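Local coordinates for protein aminoglycoside N(3)-acetyltransferase (Enterobacter cloacae, PDB 6NP5) that probably confers resistance to 2-deoxystreptamine antibiotics such as gentamicin and kanamycin by transferring an acetyl group from acetyl-CoA to their 3-amino group, at residues Ser114-Ala119 and His135-Ala140; Ala58-Arg63 and Asp118-Ala123; Asp64-Gln69 and Ser188-Arg193. One frame throughout, in Å; residues are numbered along the deposited sequence. Where two conformers were deposited one is given.

Contact 1 (Ser114-Ala119 and His135-Ala140); sequences SAHPDA and HEMGAA. Unlike the reference sequence in segment 114-119: Ser-114 (reference Thr). With 9CS ((1R,2S,3S,4R,6S)-4,6-diamino-3-[(3-amino-3-deoxy-alpha-D-glucopyranosyl)oxy]-2-hydroxycyclohexyl 2,6-diamino-2,6-dideoxy-alpha-D-glucopyranoside), chain B.
Ser-114 OG lies 2.7 Å from His-135 ND1, a hydrogen bond whose direction is not settled, and it is also hydrogen-bonded to the backbone N of Met-121. At the far end of the imidazole, His-135 NE2 donates to Ala-140 O over 2.8 Å, so the ring is held at both nitrogens. That second bond spans a type II beta turn, Glu-136 to Ala-139, which packs against the loop leading into strand 121-124 beside the antibiotic site. With its rotation fixed, His-135 offers a face to His-116: CB sits over the ring centre, 3.5 Å from the centroid and 9° off the normal, a CH-pi contact.

The His-116 ring, with CG anti to the backbone N (chi1 -167°), has a neighbour on each face, both offset toward the rim. Met-137, its chain bent at the second and third torsions, brings SD over one face, 4.1 Å from the centroid, while Ala-119 CB lies against the opposite face. At the rim, Glu-136 O approaches CD2 near the ring plane. The two imidazoles meet obliquely, their planes 42° apart. Asp-118, two residues on from His-116, binds the aminoglycoside, and its N makes a weak hydrogen bond to His-116 ND1. At the ring's other nitrogen, in plane, one water lies 2.8 Å from His-116 NE2 and accepts a hydrogen bond from Gly-138 N, also 2.8 Å away.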
# COMPACT_ATOMS: atom_id res chain seq x y z
N SER A 114 -5.02 -9.53 -3.51
CA SER A 114 -6.10 -8.90 -4.25
C SER A 114 -5.90 -8.98 -5.77
O SER A 114 -4.79 -9.10 -6.28
CB SER A 114 -6.32 -7.45 -3.81
OG SER A 114 -5.43 -6.56 -4.47
N ALA A 115 -7.01 -8.83 -6.46
CA ALA A 115 -7.14 -9.09 -7.89
C ALA A 115 -6.71 -7.94 -8.79
O ALA A 115 -6.65 -8.12 -10.01
CB ALA A 115 -8.61 -9.40 -8.17
N HIS A 116 -6.48 -6.75 -8.27
CA HIS A 116 -6.11 -5.62 -9.09
C HIS A 116 -4.62 -5.73 -9.40
O HIS A 116 -3.80 -5.64 -8.48
CB HIS A 116 -6.39 -4.34 -8.31
CG HIS A 116 -6.34 -3.10 -9.14
ND1 HIS A 116 -5.22 -2.72 -9.84
CD2 HIS A 116 -7.27 -2.14 -9.34
CE1 HIS A 116 -5.48 -1.57 -10.45
NE2 HIS A 116 -6.72 -1.21 -10.16
N PRO A 117 -4.21 -5.93 -10.65
CA PRO A 117 -2.80 -6.26 -10.89
C PRO A 117 -1.84 -5.15 -10.52
O PRO A 117 -0.73 -5.43 -10.04
CB PRO A 117 -2.76 -6.62 -12.38
CG PRO A 117 -4.14 -7.09 -12.67
CD PRO A 117 -5.02 -6.15 -11.87
N ASP A 118 -2.21 -3.90 -10.76
CA ASP A 118 -1.31 -2.79 -10.50
C ASP A 118 -1.35 -2.35 -9.03
O ASP A 118 -0.32 -1.98 -8.45
CB ASP A 118 -1.61 -1.60 -11.43
CG ASP A 118 -0.53 -0.56 -11.39
OD1 ASP A 118 0.60 -0.81 -11.89
OD2 ASP A 118 -0.83 0.50 -10.80
N ALA A 119 -2.54 -2.36 -8.44
CA ALA A 119 -2.74 -1.91 -7.06
C ALA A 119 -2.76 -3.09 -6.07
O ALA A 119 -3.22 -2.94 -4.95
CB ALA A 119 -4.06 -1.15 -6.99
N HIS A 135 -11.48 -6.17 -5.39
CA HIS A 135 -10.50 -5.16 -5.76
C HIS A 135 -10.55 -5.03 -7.28
O HIS A 135 -9.76 -5.64 -8.00
CB HIS A 135 -9.11 -5.47 -5.24
CG HIS A 135 -8.22 -4.29 -5.22
ND1 HIS A 135 -6.88 -4.37 -4.89
CD2 HIS A 135 -8.48 -2.98 -5.49
CE1 HIS A 135 -6.38 -3.14 -4.88
NE2 HIS A 135 -7.31 -2.29 -5.29
N GLU A 136 -11.45 -4.20 -7.73
CA GLU A 136 -11.77 -4.11 -9.15
C GLU A 136 -10.97 -3.00 -9.83
O GLU A 136 -10.61 -1.99 -9.22
CB GLU A 136 -13.26 -3.89 -9.33
CG GLU A 136 -13.98 -5.14 -8.90
CD GLU A 136 -15.45 -4.99 -8.78
OE1 GLU A 136 -15.97 -3.90 -9.01
OE2 GLU A 136 -16.10 -6.00 -8.42
N MET A 137 -10.75 -3.21 -11.12
CA MET A 137 -10.24 -2.15 -11.95
C MET A 137 -11.17 -0.94 -11.85
O MET A 137 -12.39 -1.08 -11.84
CB MET A 137 -10.16 -2.64 -13.40
CG MET A 137 -9.03 -3.65 -13.54
SD MET A 137 -7.38 -2.97 -13.63
CE MET A 137 -7.38 -2.41 -15.32
N GLY A 138 -10.57 0.23 -11.72
CA GLY A 138 -11.31 1.45 -11.47
C GLY A 138 -11.46 1.80 -10.00
O GLY A 138 -11.99 2.88 -9.71
N ALA A 139 -11.02 0.92 -9.09
CA ALA A 139 -11.07 1.13 -7.64
C ALA A 139 -9.75 0.76 -7.00
O ALA A 139 -9.67 -0.10 -6.11
CB ALA A 139 -12.25 0.36 -7.05
N ALA A 140 -8.68 1.42 -7.44
CA ALA A 140 -7.34 1.06 -7.00
C ALA A 140 -7.15 1.32 -5.51
O ALA A 140 -6.81 0.40 -4.77
CB ALA A 140 -6.29 1.77 -7.82
C1 9CS B . 6.05 7.01 -6.38
C2 9CS B . 7.21 7.09 -5.40
C3 9CS B . 6.92 7.99 -4.26
C4 9CS B . 6.59 9.38 -4.75
C5 9CS B . 5.52 9.33 -5.84
C6 9CS B . 5.36 10.66 -6.52
C7 9CS B . 1.70 4.23 -7.01
C8 9CS B . 2.58 4.77 -8.14
C9 9CS B . 3.92 5.26 -7.59
C10 9CS B . 3.74 6.30 -6.45
C11 9CS B . 2.74 5.82 -5.39
C12 9CS B . 1.42 5.34 -6.00
C13 9CS B . 2.19 3.80 -10.29
C14 9CS B . 2.00 2.36 -10.77
C15 9CS B . 3.33 1.69 -10.98
C16 9CS B . 4.13 2.49 -11.95
C17 9CS B . 4.31 3.93 -11.46
C18 9CS B . 5.12 4.79 -12.36
N1 9CS B . 4.35 10.55 -7.57
N2 9CS B . 2.50 6.93 -4.46
N3 9CS B . 0.44 3.72 -7.55
N4 9CS B . 3.15 0.29 -11.49
O5 9CS B . 5.87 8.38 -6.89
O7 9CS B . 8.09 8.01 -3.38
O8 9CS B . 6.10 10.23 -3.71
O9 9CS B . 4.93 6.57 -5.71
O10 9CS B . 4.65 5.86 -8.65
O11 9CS B . 2.84 3.74 -9.06
O12 9CS B . 2.98 4.54 -11.26
O13 9CS B . 1.27 1.70 -9.77
O14 9CS B . 5.45 1.93 -12.12
O15 9CS B . 4.57 4.83 -13.62
N6 9CS B . 7.48 5.69 -4.92
O HOH W 1 -9.26 -6.46 -10.60
O HOH W 2 -7.90 1.06 -11.29

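Contact 2 (Ala58-Arg63 and Asp118-Ala123); sequences AFVSWR and DASMAA. With 9CS ((1R,2S,3S,4R,6S)-4,6-diamino-3-[(3-amino-3-deoxy-alpha-D-glucopyranosyl)oxy]-2-hydroxycyclohexyl 2,6-diamino-2,6-dideoxy-alpha-D-glucopyranoside), chain B.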
# COMPACT_ATOMS: atom_id res chain seq x y z
N ALA A 58 -0.60 -5.20 3.04
CA ALA A 58 0.52 -4.56 2.37
C ALA A 58 0.18 -4.28 0.92
O ALA A 58 -0.45 -5.09 0.25
CB ALA A 58 1.79 -5.39 2.41
N PHE A 59 0.64 -3.12 0.44
CA PHE A 59 0.51 -2.77 -0.97
C PHE A 59 1.71 -3.35 -1.69
O PHE A 59 2.82 -2.81 -1.63
CB PHE A 59 0.44 -1.25 -1.12
CG PHE A 59 0.49 -0.77 -2.56
CD1 PHE A 59 -0.04 -1.54 -3.59
CD2 PHE A 59 1.09 0.42 -2.87
CE1 PHE A 59 0.03 -1.09 -4.90
CE2 PHE A 59 1.14 0.86 -4.17
CZ PHE A 59 0.62 0.12 -5.18
N VAL A 60 1.49 -4.48 -2.39
CA VAL A 60 2.59 -5.20 -3.02
C VAL A 60 2.68 -5.02 -4.54
O VAL A 60 3.78 -5.17 -5.10
CB VAL A 60 2.55 -6.69 -2.63
CG1 VAL A 60 2.44 -6.85 -1.12
CG2 VAL A 60 1.42 -7.43 -3.32
N SER A 61 1.60 -4.66 -5.22
CA SER A 61 1.60 -4.43 -6.67
C SER A 61 2.12 -5.70 -7.35
O SER A 61 1.88 -6.82 -6.89
CB SER A 61 2.37 -3.16 -6.99
OG SER A 61 2.23 -2.82 -8.36
N TRP A 62 2.84 -5.51 -8.46
CA TRP A 62 3.24 -6.59 -9.35
C TRP A 62 4.51 -6.16 -10.07
O TRP A 62 4.55 -5.09 -10.68
CB TRP A 62 2.14 -6.83 -10.38
CG TRP A 62 2.39 -7.88 -11.40
CD1 TRP A 62 3.29 -8.93 -11.35
CD2 TRP A 62 1.70 -8.02 -12.64
NE1 TRP A 62 3.19 -9.70 -12.48
CE2 TRP A 62 2.22 -9.16 -13.28
CE3 TRP A 62 0.68 -7.31 -13.26
CZ2 TRP A 62 1.75 -9.59 -14.51
CZ3 TRP A 62 0.22 -7.74 -14.48
CH2 TRP A 62 0.75 -8.86 -15.09
N ARG A 63 5.54 -6.99 -9.99
CA ARG A 63 6.81 -6.71 -10.65
C ARG A 63 6.61 -6.36 -12.12
O ARG A 63 7.33 -5.52 -12.66
CB ARG A 63 7.71 -7.94 -10.54
CG ARG A 63 9.11 -7.76 -11.11
CD ARG A 63 9.84 -9.08 -11.20
NE ARG A 63 9.33 -9.87 -12.31
CZ ARG A 63 9.75 -11.08 -12.65
NH1 ARG A 63 10.69 -11.69 -11.94
NH2 ARG A 63 9.22 -11.69 -13.71
N ASP A 118 -2.21 -3.90 -10.76
CA ASP A 118 -1.31 -2.79 -10.50
C ASP A 118 -1.35 -2.35 -9.03
O ASP A 118 -0.32 -1.98 -8.45
CB ASP A 118 -1.61 -1.60 -11.43
CG ASP A 118 -0.53 -0.56 -11.39
OD1 ASP A 118 0.60 -0.81 -11.89
OD2 ASP A 118 -0.83 0.50 -10.80
N ALA A 119 -2.54 -2.36 -8.44
CA ALA A 119 -2.74 -1.91 -7.06
C ALA A 119 -2.76 -3.09 -6.07
O ALA A 119 -3.22 -2.94 -4.95
CB ALA A 119 -4.06 -1.15 -6.99
N SER A 120 -2.19 -4.23 -6.45
CA SER A 120 -2.43 -5.45 -5.70
C SER A 120 -2.04 -5.30 -4.23
O SER A 120 -0.96 -4.79 -3.89
CB SER A 120 -1.67 -6.63 -6.33
OG SER A 120 -2.14 -7.88 -5.81
N MET A 121 -2.90 -5.82 -3.37
CA MET A 121 -2.73 -5.80 -1.92
C MET A 121 -2.70 -7.23 -1.38
O MET A 121 -3.50 -8.08 -1.80
CB MET A 121 -3.93 -5.11 -1.28
CG MET A 121 -4.18 -3.70 -1.78
SD MET A 121 -3.12 -2.49 -0.96
CE MET A 121 -3.33 -1.09 -2.06
N ALA A 122 -1.81 -7.48 -0.43
CA ALA A 122 -1.63 -8.79 0.20
C ALA A 122 -2.05 -8.67 1.65
O ALA A 122 -1.78 -7.65 2.30
CB ALA A 122 -0.16 -9.20 0.16
N ALA A 123 -2.75 -9.68 2.15
CA ALA A 123 -3.18 -9.64 3.54
C ALA A 123 -2.97 -10.98 4.22
O ALA A 123 -3.21 -12.04 3.62
CB ALA A 123 -4.66 -9.29 3.65
C1 9CS B . 6.05 7.01 -6.38
C2 9CS B . 7.21 7.09 -5.40
C3 9CS B . 6.92 7.99 -4.26
C4 9CS B . 6.59 9.38 -4.75
C5 9CS B . 5.52 9.33 -5.84
C6 9CS B . 5.36 10.66 -6.52
C7 9CS B . 1.70 4.23 -7.01
C8 9CS B . 2.58 4.77 -8.14
C9 9CS B . 3.92 5.26 -7.59
C10 9CS B . 3.74 6.30 -6.45
C11 9CS B . 2.74 5.82 -5.39
C12 9CS B . 1.42 5.34 -6.00
C13 9CS B . 2.19 3.80 -10.29
C14 9CS B . 2.00 2.36 -10.77
C15 9CS B . 3.33 1.69 -10.98
C16 9CS B . 4.13 2.49 -11.95
C17 9CS B . 4.31 3.93 -11.46
C18 9CS B . 5.12 4.79 -12.36
N1 9CS B . 4.35 10.55 -7.57
N2 9CS B . 2.50 6.93 -4.46
N3 9CS B . 0.44 3.72 -7.55
N4 9CS B . 3.15 0.29 -11.49
O5 9CS B . 5.87 8.38 -6.89
O7 9CS B . 8.09 8.01 -3.38
O8 9CS B . 6.10 10.23 -3.71
O9 9CS B . 4.93 6.57 -5.71
O10 9CS B . 4.65 5.86 -8.65
O11 9CS B . 2.84 3.74 -9.06
O12 9CS B . 2.98 4.54 -11.26
O13 9CS B . 1.27 1.70 -9.77
O14 9CS B . 5.45 1.93 -12.12
O15 9CS B . 4.57 4.83 -13.62
N6 9CS B . 7.48 5.69 -4.92
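One carbonyl oxygen, Ser-120 O, takes the N-H groups of two consecutive residues: Val-60 N and Ser-61 N both bond to it at 2.9 Å. They arrive differently, Val-60 in the carbonyl plane but through a bent hydrogen bond, Ser-61 tilted out of the plane along a straighter line. The doubling goes with the backbone of Ser-61, whose phi of 56° and psi of -146° are unusual for a residue with a side chain and turn the chain out of strand 55-59. Before it the pairing is regular antiparallel sheet: Ala-58 and Ala-122 form a hydrogen-bonded pair, Phe-59 and Met-121 a non-hydrogen-bonded one.

Beyond the strand ends a side chain takes over. Ser-61 OG, anti to its own N (chi1 -172°), donates to Asp-118 O at 2.7 Å. This ties down the backbone of the residue whose carboxylate grips the bound aminoglycoside, OD1 receiving 9CS N4 at 2.8 Å and OD2 receiving 9CS O13 at 2.6 Å. The same Asp-118 O lies in plane at the edge of the Phe-59 ring. Met-121, in one of its two conformers, crosses that ring obliquely, CE 3.7 Å from Phe-59 CD1, in a Met-aromatic contact. Over the other face of the strands, Val-60 CG1 packs on Ala-122 CB.

Phe-59 also touches Thr-168, which binds acetyl-CoA, so the contact borders both substrates. Within the mixed sheet, strand 121-124 lies between 55-59 and the short edge strand 112-113; helix 101-106 packs on Ala-58 and Val-60, and helix 146-152 on Met-121.

Contact 3 (Asp64-Gln69 and Ser188-Arg193); sequences DSPYEQ and SMPLLR. With 9CS ((1R,2S,3S,4R,6S)-4,6-diamino-3-[(3-amino-3-deoxy-alpha-D-glucopyranosyl)oxy]-2-hydroxycyclohexyl 2,6-diamino-2,6-dideoxy-alpha-D-glucopyranoside), chain B.
With CG beside the backbone N, Met-189 bends at chi2 (-72°) and again at chi3 (131°), bringing its thioether onto Pro-66 and Ser-65. SD settles 3.7 Å from Pro-66 CD, the two side chains crossing obliquely, and the terminal methyl CE goes on to within 3.3 Å of Ser-65 OG. That hydroxyl makes its hydrogen bond elsewhere, to OD1 of Asp-118. Beyond Ser-65, the same methyl reaches the backbone of Tyr-67, 3.8 Å from its N.

Pro-66 is the N-cap of the short helix 67-70, and its ring packs between that helix start and strand 184-193, which pairs with strand 196-205 as an antiparallel hairpin. Pro-66 and Pro-190 meet tip to tip, CG of the first 3.8 Å from CD of the second, and Pro-66 CG also touches the carbonyl oxygen of Ser-188. The packing between the segments is largely apolar, while Thr-70, just past the end of 64-69, adds a polar tie: its OG1 is hydrogen-bonded to both Pro-66 O and Ser-188 N.

The helix start set against the hairpin carries two residues of the antibiotic site. Tyr-67 has CG anti to its backbone N (chi1 -174°), which lays one ring face against the amino sugar of 9CS; sugar carbon C14 stands 3.8 Å above the ring plane, over its centre. Next to it Glu-68, in one of two conformers, is bent at its second torsion, and OE2 accepts a hydrogen bond from 9CS O14 at 2.8 Å and a weak one from 9CS O15.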
# COMPACT_ATOMS: atom_id res chain seq x y z
N ASP A 64 5.66 -7.02 -12.77
CA ASP A 64 5.49 -6.94 -14.21
C ASP A 64 4.21 -6.22 -14.62
O ASP A 64 3.66 -6.50 -15.67
CB ASP A 64 5.59 -8.32 -14.84
CG ASP A 64 6.92 -8.97 -14.56
OD1 ASP A 64 7.94 -8.25 -14.53
OD2 ASP A 64 6.95 -10.19 -14.36
N SER A 65 3.75 -5.28 -13.82
CA SER A 65 2.57 -4.53 -14.21
C SER A 65 2.83 -3.73 -15.49
O SER A 65 3.79 -2.95 -15.54
CB SER A 65 2.17 -3.55 -13.13
OG SER A 65 1.08 -2.80 -13.61
N PRO A 66 2.00 -3.86 -16.52
CA PRO A 66 2.21 -3.11 -17.77
C PRO A 66 1.61 -1.70 -17.73
O PRO A 66 0.97 -1.24 -18.67
CB PRO A 66 1.52 -4.01 -18.80
CG PRO A 66 0.35 -4.56 -18.03
CD PRO A 66 0.89 -4.82 -16.65
N TYR A 67 1.83 -1.01 -16.61
CA TYR A 67 1.27 0.32 -16.39
C TYR A 67 1.81 1.31 -17.41
O TYR A 67 1.05 1.88 -18.19
CB TYR A 67 1.59 0.75 -14.96
CG TYR A 67 0.95 2.06 -14.56
CD1 TYR A 67 -0.31 2.07 -13.98
CD2 TYR A 67 1.61 3.26 -14.71
CE1 TYR A 67 -0.91 3.24 -13.58
CE2 TYR A 67 1.01 4.45 -14.33
CZ TYR A 67 -0.26 4.43 -13.77
OH TYR A 67 -0.89 5.59 -13.35
N GLU A 68 3.13 1.51 -17.44
CA GLU A 68 3.70 2.50 -18.35
C GLU A 68 3.48 2.11 -19.80
O GLU A 68 3.33 2.98 -20.67
CB GLU A 68 5.20 2.64 -18.08
CG GLU A 68 5.55 3.35 -16.75
CD GLU A 68 5.76 2.39 -15.59
OE1 GLU A 68 5.31 1.24 -15.69
OE2 GLU A 68 6.38 2.76 -14.59
N GLN A 69 3.46 0.81 -20.08
CA GLN A 69 3.31 0.31 -21.44
C GLN A 69 1.90 0.49 -21.97
O GLN A 69 1.70 0.44 -23.18
CB GLN A 69 3.67 -1.19 -21.47
CG GLN A 69 5.13 -1.47 -21.12
CD GLN A 69 5.39 -1.65 -19.62
OE1 GLN A 69 4.58 -1.27 -18.76
NE2 GLN A 69 6.55 -2.20 -19.30
N SER A 188 -4.35 -0.42 -18.99
CA SER A 188 -4.93 -1.72 -19.25
C SER A 188 -4.13 -2.78 -18.50
O SER A 188 -2.90 -2.74 -18.45
CB SER A 188 -4.87 -2.08 -20.73
OG SER A 188 -5.60 -1.15 -21.51
N MET A 189 -4.86 -3.74 -17.93
CA MET A 189 -4.25 -4.84 -17.19
C MET A 189 -4.77 -6.17 -17.72
O MET A 189 -5.96 -6.30 -18.05
CB MET A 189 -4.56 -4.77 -15.70
CG MET A 189 -3.90 -3.59 -15.02
SD MET A 189 -2.15 -3.69 -14.80
CE MET A 189 -1.57 -2.10 -15.42
N PRO A 190 -3.92 -7.19 -17.73
CA PRO A 190 -4.32 -8.51 -18.23
C PRO A 190 -4.72 -9.39 -17.05
O PRO A 190 -3.88 -9.69 -16.18
CB PRO A 190 -3.05 -9.01 -18.92
CG PRO A 190 -1.94 -8.41 -18.11
CD PRO A 190 -2.46 -7.12 -17.52
N LEU A 191 -6.01 -9.72 -16.94
CA LEU A 191 -6.55 -10.48 -15.82
C LEU A 191 -6.74 -11.93 -16.25
O LEU A 191 -6.83 -12.23 -17.44
CB LEU A 191 -7.92 -9.91 -15.40
CG LEU A 191 -8.06 -8.43 -15.05
CD1 LEU A 191 -9.46 -8.14 -14.51
CD2 LEU A 191 -7.04 -8.05 -14.05
N LEU A 192 -6.85 -12.82 -15.27
CA LEU A 192 -7.29 -14.19 -15.52
C LEU A 192 -8.76 -14.30 -15.14
O LEU A 192 -9.14 -13.95 -14.02
CB LEU A 192 -6.54 -15.19 -14.65
CG LEU A 192 -5.16 -15.64 -15.03
CD1 LEU A 192 -4.62 -16.57 -13.94
CD2 LEU A 192 -5.18 -16.34 -16.37
N ARG A 193 -9.56 -14.79 -16.08
CA ARG A 193 -10.97 -15.06 -15.85
C ARG A 193 -11.26 -16.43 -16.43
O ARG A 193 -11.08 -16.65 -17.64
CB ARG A 193 -11.83 -13.95 -16.47
CG ARG A 193 -11.80 -12.64 -15.66
CD ARG A 193 -12.55 -11.50 -16.34
NE ARG A 193 -12.58 -10.29 -15.51
CZ ARG A 193 -13.08 -9.12 -15.92
NH1 ARG A 193 -13.60 -9.01 -17.13
NH2 ARG A 193 -13.07 -8.07 -15.11
C1 9CS B . 6.05 7.01 -6.38
C2 9CS B . 7.21 7.09 -5.40
C3 9CS B . 6.92 7.99 -4.26
C4 9CS B . 6.59 9.38 -4.75
C5 9CS B . 5.52 9.33 -5.84
C6 9CS B . 5.36 10.66 -6.52
C7 9CS B . 1.70 4.23 -7.01
C8 9CS B . 2.58 4.77 -8.14
C9 9CS B . 3.92 5.26 -7.59
C10 9CS B . 3.74 6.30 -6.45
C11 9CS B . 2.74 5.82 -5.39
C12 9CS B . 1.42 5.34 -6.00
C13 9CS B . 2.19 3.80 -10.29
C14 9CS B . 2.00 2.36 -10.77
C15 9CS B . 3.33 1.69 -10.98
C16 9CS B . 4.13 2.49 -11.95
C17 9CS B . 4.31 3.93 -11.46
C18 9CS B . 5.12 4.79 -12.36
N1 9CS B . 4.35 10.55 -7.57
N2 9CS B . 2.50 6.93 -4.46
N3 9CS B . 0.44 3.72 -7.55
N4 9CS B . 3.15 0.29 -11.49
O5 9CS B . 5.87 8.38 -6.89
O7 9CS B . 8.09 8.01 -3.38
O8 9CS B . 6.10 10.23 -3.71
O9 9CS B . 4.93 6.57 -5.71
O10 9CS B . 4.65 5.86 -8.65
O11 9CS B . 2.84 3.74 -9.06
O12 9CS B . 2.98 4.54 -11.26
O13 9CS B . 1.27 1.70 -9.77
O14 9CS B . 5.45 1.93 -12.12
O15 9CS B . 4.57 4.83 -13.62
N6 9CS B . 7.48 5.69 -4.92

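How the contacts relate
From the N terminus, the chain leaves strand 55-59 through 58-63 and runs straight on into 64-69, so the first halves of contacts 2 and 3 are consecutive. Contact 2 closes a loop of 54 residues when 118-123 returns to the sheet; contact 3 closes a longer one, 118 residues, and crosses it. Contact 1 is nested inside contact 3, closing just 15 residues, and shares Asp-118 and Ala-119 with contact 2. Thus the part of the mixed sheet next to its edge strand 112-113, the loop after helix 128-132 and the hairpin 184-205 are joined around the aminoglycoside. Pro-117 on Leu-191 and Trp-62 on Pro-190 add packing between the contacts.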